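Local coordinates for protein telomerase reverse transcriptase (Candida albicans SC5314, PDB 6ZDQ) that probably lengthens chromosome ends as a reverse transcriptase, adding telomeric repeats copied from a template within its own RNA subunit, at residues V578-L589 and F637-T648. Numbering follows the deposited sequence.
Sequences VKYLKTFYQLNL and FIKFLYDISNYT. With nucleotides of chain B.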
loop_
_atom_site.group_PDB
_atom_site.type_symbol
_atom_site.label_atom_id
_atom_site.label_comp_id
_atom_site.label_asym_id
_atom_site.label_seq_id
_atom_site.Cartn_x
_atom_site.Cartn_y
_atom_site.Cartn_z
ATOM N N VAL A 578 10.881 1.194 -18.302
ATOM C CA VAL A 578 11.561 -0.090 -18.435
ATOM C C VAL A 578 12.382 -0.397 -17.190
ATOM O O VAL A 578 12.617 -1.567 -16.870
ATOM C CB VAL A 578 12.429 -0.126 -19.708
ATOM C CG1 VAL A 578 11.597 0.230 -20.931
ATOM C CG2 VAL A 578 13.636 0.796 -19.576
ATOM N N LYS A 579 12.837 0.634 -16.476
ATOM C CA LYS A 579 13.558 0.409 -15.227
ATOM C C LYS A 579 12.675 -0.303 -14.211
ATOM O O LYS A 579 13.085 -1.299 -13.603
ATOM C CB LYS A 579 14.067 1.737 -14.670
ATOM C CG LYS A 579 14.773 1.624 -13.331
ATOM C CD LYS A 579 15.191 2.992 -12.821
ATOM C CE LYS A 579 15.856 2.895 -11.461
ATOM N NZ LYS A 579 16.255 4.232 -10.941
ATOM N N TYR A 580 11.452 0.193 -14.017
ATOM C CA TYR A 580 10.527 -0.468 -13.102
ATOM C C TYR A 580 10.103 -1.831 -13.637
ATOM O O TYR A 580 10.090 -2.819 -12.894
ATOM C CB TYR A 580 9.304 0.412 -12.848
ATOM C CG TYR A 580 8.195 -0.313 -12.117
ATOM C CD1 TYR A 580 8.287 -0.573 -10.755
ATOM C CD2 TYR A 580 7.060 -0.747 -12.790
ATOM C CE1 TYR A 580 7.278 -1.241 -10.085
ATOM C CE2 TYR A 580 6.048 -1.415 -12.130
ATOM C CZ TYR A 580 6.161 -1.659 -10.777
ATOM O OH TYR A 580 5.153 -2.325 -10.119
ATOM N N LEU A 581 9.743 -1.902 -14.923
ATOM C CA LEU A 581 9.299 -3.169 -15.500
ATOM C C LEU A 581 10.379 -4.239 -15.387
ATOM O O LEU A 581 10.078 -5.408 -15.121
ATOM C CB LEU A 581 8.890 -2.973 -16.962
ATOM C CG LEU A 581 7.616 -2.167 -17.229
ATOM C CD1 LEU A 581 7.248 -2.203 -18.707
ATOM C CD2 LEU A 581 6.465 -2.670 -16.374
ATOM N N LYS A 582 11.642 -3.857 -15.591
ATOM C CA LYS A 582 12.739 -4.800 -15.404
ATOM C C LYS A 582 12.817 -5.267 -13.955
ATOM O O LYS A 582 12.838 -6.472 -13.678
ATOM C CB LYS A 582 14.057 -4.156 -15.838
ATOM C CG LYS A 582 15.272 -5.049 -15.703
ATOM C CD LYS A 582 16.518 -4.318 -16.170
ATOM C CE LYS A 582 17.748 -5.198 -16.075
ATOM N NZ LYS A 582 18.954 -4.499 -16.595
ATOM N N THR A 583 12.853 -4.321 -13.013
ATOM C CA THR A 583 12.895 -4.679 -11.600
ATOM C C THR A 583 11.602 -5.331 -11.127
ATOM O O THR A 583 11.606 -5.991 -10.083
ATOM C CB THR A 583 13.193 -3.445 -10.745
ATOM O OG1 THR A 583 12.167 -2.465 -10.941
ATOM C CG2 THR A 583 14.539 -2.845 -11.125
ATOM N N PHE A 584 10.499 -5.156 -11.858
ATOM C CA PHE A 584 9.253 -5.822 -11.492
ATOM C C PHE A 584 9.238 -7.267 -11.971
ATOM O O PHE A 584 8.831 -8.166 -11.226
ATOM C CB PHE A 584 8.058 -5.053 -12.062
ATOM C CG PHE A 584 6.731 -5.704 -11.795
ATOM C CD1 PHE A 584 6.078 -5.504 -10.590
ATOM C CD2 PHE A 584 6.131 -6.508 -12.751
ATOM C CE1 PHE A 584 4.855 -6.099 -10.341
ATOM C CE2 PHE A 584 4.910 -7.106 -12.508
ATOM C CZ PHE A 584 4.270 -6.901 -11.301
ATOM N N TYR A 585 9.661 -7.504 -13.215
ATOM C CA TYR A 585 9.715 -8.864 -13.740
ATOM C C TYR A 585 10.682 -9.722 -12.935
ATOM O O TYR A 585 10.336 -10.825 -12.496
ATOM C CB TYR A 585 10.112 -8.833 -15.216
ATOM C CG TYR A 585 10.182 -10.197 -15.862
ATOM C CD1 TYR A 585 9.051 -10.778 -16.423
ATOM C CD2 TYR A 585 11.378 -10.901 -15.918
ATOM C CE1 TYR A 585 9.110 -12.024 -17.017
ATOM C CE2 TYR A 585 11.447 -12.147 -16.509
ATOM C CZ TYR A 585 10.311 -12.705 -17.057
ATOM O OH TYR A 585 10.378 -13.946 -17.647
ATOM N N GLN A 586 11.908 -9.231 -12.734
ATOM C CA GLN A 586 12.909 -9.984 -11.989
ATOM C C GLN A 586 12.515 -10.197 -10.533
ATOM O O GLN A 586 13.002 -11.143 -9.905
ATOM C CB GLN A 586 14.263 -9.276 -12.071
ATOM C CG GLN A 586 14.825 -9.193 -13.483
ATOM C CD GLN A 586 16.195 -8.547 -13.535
ATOM O OE1 GLN A 586 16.712 -8.075 -12.521
ATOM N NE2 GLN A 586 16.794 -8.525 -14.719
ATOM N N LEU A 587 11.646 -9.348 -9.983
ATOM C CA LEU A 587 11.231 -9.517 -8.595
ATOM C C LEU A 587 10.082 -10.506 -8.460
ATOM O O LEU A 587 9.956 -11.163 -7.422
ATOM C CB LEU A 587 10.832 -8.170 -7.993
ATOM C CG LEU A 587 10.986 -8.040 -6.477
ATOM C CD1 LEU A 587 12.457 -8.081 -6.087
ATOM C CD2 LEU A 587 10.328 -6.765 -5.975
ATOM N N ASN A 588 9.241 -10.627 -9.486
ATOM C CA ASN A 588 8.130 -11.567 -9.457
ATOM C C ASN A 588 8.478 -12.923 -10.055
ATOM O O ASN A 588 7.716 -13.877 -9.869
ATOM C CB ASN A 588 6.921 -10.983 -10.195
ATOM C CG ASN A 588 6.183 -9.951 -9.372
ATOM O OD1 ASN A 588 5.210 -10.268 -8.688
ATOM N ND2 ASN A 588 6.645 -8.708 -9.427
ATOM N N LEU A 589 9.600 -13.033 -10.762
ATOM C CA LEU A 589 10.062 -14.319 -11.275
ATOM C C LEU A 589 11.066 -14.918 -10.292
ATOM O O LEU A 589 12.277 -14.959 -10.519
ATOM C CB LEU A 589 10.662 -14.152 -12.669
ATOM C CG LEU A 589 10.999 -15.453 -13.402
ATOM C CD1 LEU A 589 9.734 -16.241 -13.710
ATOM C CD2 LEU A 589 11.790 -15.176 -14.669
ATOM N N PHE A 637 15.756 -0.923 -25.539
ATOM C CA PHE A 637 14.680 -1.843 -25.186
ATOM C C PHE A 637 15.064 -3.285 -25.491
ATOM O O PHE A 637 14.689 -4.204 -24.752
ATOM C CB PHE A 637 13.397 -1.460 -25.919
ATOM C CG PHE A 637 12.224 -2.318 -25.559
ATOM C CD1 PHE A 637 11.589 -2.166 -24.337
ATOM C CD2 PHE A 637 11.760 -3.284 -26.434
ATOM C CE1 PHE A 637 10.511 -2.958 -23.999
ATOM C CE2 PHE A 637 10.682 -4.080 -26.102
ATOM C CZ PHE A 637 10.056 -3.917 -24.882
ATOM N N ILE A 638 15.798 -3.507 -26.584
ATOM C CA ILE A 638 16.275 -4.850 -26.900
ATOM C C ILE A 638 17.222 -5.345 -25.814
ATOM O O ILE A 638 17.211 -6.528 -25.449
ATOM C CB ILE A 638 16.933 -4.868 -28.292
ATOM C CG1 ILE A 638 15.868 -4.701 -29.379
ATOM C CG2 ILE A 638 17.720 -6.151 -28.504
ATOM C CD1 ILE A 638 16.416 -4.741 -30.788
ATOM N N LYS A 639 18.051 -4.449 -25.272
ATOM C CA LYS A 639 18.880 -4.817 -24.128
ATOM C C LYS A 639 18.015 -5.195 -22.932
ATOM O O LYS A 639 18.332 -6.141 -22.201
ATOM C CB LYS A 639 19.825 -3.670 -23.767
ATOM C CG LYS A 639 21.079 -4.112 -23.025
ATOM C CD LYS A 639 21.883 -2.922 -22.526
ATOM C CE LYS A 639 21.350 -2.414 -21.197
ATOM N NZ LYS A 639 21.531 -3.423 -20.114
ATOM N N PHE A 640 16.916 -4.467 -22.720
ATOM C CA PHE A 640 15.986 -4.816 -21.651
ATOM C C PHE A 640 15.373 -6.191 -21.882
ATOM O O PHE A 640 15.271 -6.997 -20.949
ATOM C CB PHE A 640 14.900 -3.746 -21.537
ATOM C CG PHE A 640 13.624 -4.237 -20.912
ATOM C CD1 PHE A 640 13.517 -4.377 -19.539
ATOM C CD2 PHE A 640 12.527 -4.548 -21.700
ATOM C CE1 PHE A 640 12.342 -4.826 -18.965
ATOM C CE2 PHE A 640 11.351 -4.997 -21.131
ATOM C CZ PHE A 640 11.259 -5.136 -19.762
ATOM N N LEU A 641 14.956 -6.477 -23.119
ATOM C CA LEU A 641 14.428 -7.802 -23.432
ATOM C C LEU A 641 15.478 -8.880 -23.202
ATOM O O LEU A 641 15.163 -9.970 -22.712
ATOM C CB LEU A 641 13.932 -7.845 -24.878
ATOM C CG LEU A 641 12.695 -7.020 -25.228
ATOM C CD1 LEU A 641 12.412 -7.128 -26.710
ATOM C CD2 LEU A 641 11.494 -7.484 -24.419
ATOM N N TYR A 642 16.732 -8.591 -23.556
ATOM C CA TYR A 642 17.810 -9.553 -23.347
ATOM C C TYR A 642 18.068 -9.788 -21.864
ATOM O O TYR A 642 18.319 -10.923 -21.446
ATOM C CB TYR A 642 19.081 -9.071 -24.045
ATOM C CG TYR A 642 20.261 -10.008 -23.906
ATOM C CD1 TYR A 642 20.423 -11.082 -24.771
ATOM C CD2 TYR A 642 21.215 -9.815 -22.916
ATOM C CE1 TYR A 642 21.499 -11.940 -24.651
ATOM C CE2 TYR A 642 22.295 -10.669 -22.786
ATOM C CZ TYR A 642 22.433 -11.729 -23.658
ATOM O OH TYR A 642 23.508 -12.583 -23.536
ATOM N N ASP A 643 18.026 -8.726 -21.056
ATOM C CA ASP A 643 18.288 -8.872 -19.627
ATOM C C ASP A 643 17.246 -9.762 -18.960
ATOM O O ASP A 643 17.589 -10.661 -18.182
ATOM C CB ASP A 643 18.330 -7.499 -18.957
ATOM C CG ASP A 643 19.493 -6.650 -19.435
ATOM O OD1 ASP A 643 20.550 -7.220 -19.776
ATOM O OD2 ASP A 643 19.346 -5.409 -19.470
ATOM N N ILE A 644 15.965 -9.529 -19.250
ATOM C CA ILE A 644 14.920 -10.306 -18.590
ATOM C C ILE A 644 14.858 -11.723 -19.146
ATOM O O ILE A 644 14.561 -12.672 -18.409
ATOM C CB ILE A 644 13.559 -9.592 -18.699
ATOM C CG1 ILE A 644 13.181 -9.355 -20.162
ATOM C CG2 ILE A 644 13.584 -8.277 -17.932
ATOM C CD1 ILE A 644 11.838 -8.675 -20.342
ATOM N N SER A 645 15.137 -11.903 -20.441
ATOM C CA SER A 645 15.123 -13.250 -21.002
ATOM C C SER A 645 16.324 -14.061 -20.535
ATOM O O SER A 645 16.211 -15.278 -20.346
ATOM C CB SER A 645 15.072 -13.187 -22.530
ATOM O OG SER A 645 16.141 -12.417 -23.047
ATOM N N ASN A 646 17.476 -13.411 -20.338
ATOM C CA ASN A 646 18.625 -14.101 -19.758
ATOM C C ASN A 646 18.375 -14.450 -18.297
ATOM O O ASN A 646 18.698 -15.558 -17.854
ATOM C CB ASN A 646 19.883 -13.242 -19.897
ATOM C CG ASN A 646 21.105 -13.892 -19.270
ATOM O OD1 ASN A 646 21.773 -14.715 -19.895
ATOM N ND2 ASN A 646 21.405 -13.520 -18.030
ATOM N N TYR A 647 17.813 -13.510 -17.532
ATOM C CA TYR A 647 17.494 -13.771 -16.131
ATOM C C TYR A 647 16.562 -14.967 -15.990
ATOM O O TYR A 647 16.697 -15.761 -15.052
ATOM C CB TYR A 647 16.872 -12.525 -15.498
ATOM C CG TYR A 647 16.482 -12.683 -14.045
ATOM C CD1 TYR A 647 17.383 -12.399 -13.028
ATOM C CD2 TYR A 647 15.207 -13.108 -13.688
ATOM C CE1 TYR A 647 17.030 -12.539 -11.698
ATOM C CE2 TYR A 647 14.846 -13.252 -12.361
ATOM C CZ TYR A 647 15.760 -12.966 -11.370
ATOM O OH TYR A 647 15.398 -13.109 -10.049
ATOM N N THR A 648 15.605 -15.107 -16.909
ATOM C CA THR A 648 14.666 -16.222 -16.844
ATOM C C THR A 648 15.382 -17.559 -16.994
ATOM O O THR A 648 15.066 -18.525 -16.290
ATOM C CB THR A 648 13.594 -16.064 -17.923
ATOM O OG1 THR A 648 12.974 -14.778 -17.796
ATOM C CG2 THR A 648 12.532 -17.145 -17.793
ATOM P P U B 46 25.493 -0.988 -20.131
ATOM O OP1 U B 46 24.551 -1.541 -19.124
ATOM O OP2 U B 46 25.306 -1.320 -21.567
ATOM O "O5'" U B 46 25.503 0.597 -19.988
ATOM C "C5'" U B 46 24.503 1.273 -19.240
ATOM C "C4'" U B 46 25.097 1.982 -18.049
ATOM O "O4'" U B 46 26.451 2.413 -18.356
ATOM C "C3'" U B 46 24.391 3.257 -17.616
ATOM O "O3'" U B 46 23.249 3.018 -16.813
ATOM C "C2'" U B 46 25.494 4.018 -16.896
ATOM O "O2'" U B 46 25.694 3.495 -15.590
ATOM C "C1'" U B 46 26.709 3.661 -17.749
ATOM N N1 U B 46 26.967 4.653 -18.823
ATOM C C2 U B 46 27.239 5.977 -18.506
ATOM O O2 U B 46 27.268 6.423 -17.373
ATOM N N3 U B 46 27.469 6.795 -19.587
ATOM C C4 U B 46 27.468 6.442 -20.920
ATOM O O4 U B 46 27.698 7.301 -21.773
ATOM C C5 U B 46 27.189 5.062 -21.166
ATOM C C6 U B 46 26.960 4.241 -20.136
#
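Phe640 presses the edge of its ring against the backbone of helix 578-588: CE1 lies 3.6 Å from Lys582 N, near the ring plane, and CB of Lys582 closes on the same corner. Val578 and Leu581 border this ring, and Val578 CG1 also meets the edge of the Phe637 ring. One turn further on, the Tyr585 ring passes Ile644 at about a right angle, with CD2 3.8 Å from Ile644 CB.

The ionic contact lies beside this apolar seam. Lys582 is fully extended, CG anti to the backbone N (chi1 -179°), which carries NZ across to a salt bridge with Asp643 OD2 at 3.0 Å. It reaches that oxygen from above the carboxylate plane, while Lys639 NZ, the second lysine of the network, takes the syn lone pair of the same atom. OD2 thus accepts from both lysines, whose NZ atoms lie 4.5 Å apart. Lys639 NZ also comes within 3.7 Å of OP1 of U46 in RNA chain B.

Toward the C-terminal ends of the two segments, Tyr585 OH donates to Thr648 OG1 (2.7 Å), and Thr648 OG1 in turn donates to Ile644 O, a chain of two hydrogen bonds that ties the tyrosine to the facing helix. Gln586 lies across Tyr647: CG sits 3.9 Å from the centroid of the Tyr647 ring, over its face, a CH-pi contact, and its amide stacks 14° from the ring plane. The hydroxyl of Tyr647 is hydrogen-bonded to Lys651 NZ, and Leu589 CD2 packs against Thr648.

Segments 578-588 and 637-648, parts of helices 574-588 and 634-656, run nearly parallel, 8° apart with axes 10.3 Å from each other at closest approach. Helix 602-626 packs against Leu581 and Tyr585, and helix 662-676 against Thr648, an arrangement consistent with the all-helical C-terminal extension, or thumb, of telomerase reverse transcriptases.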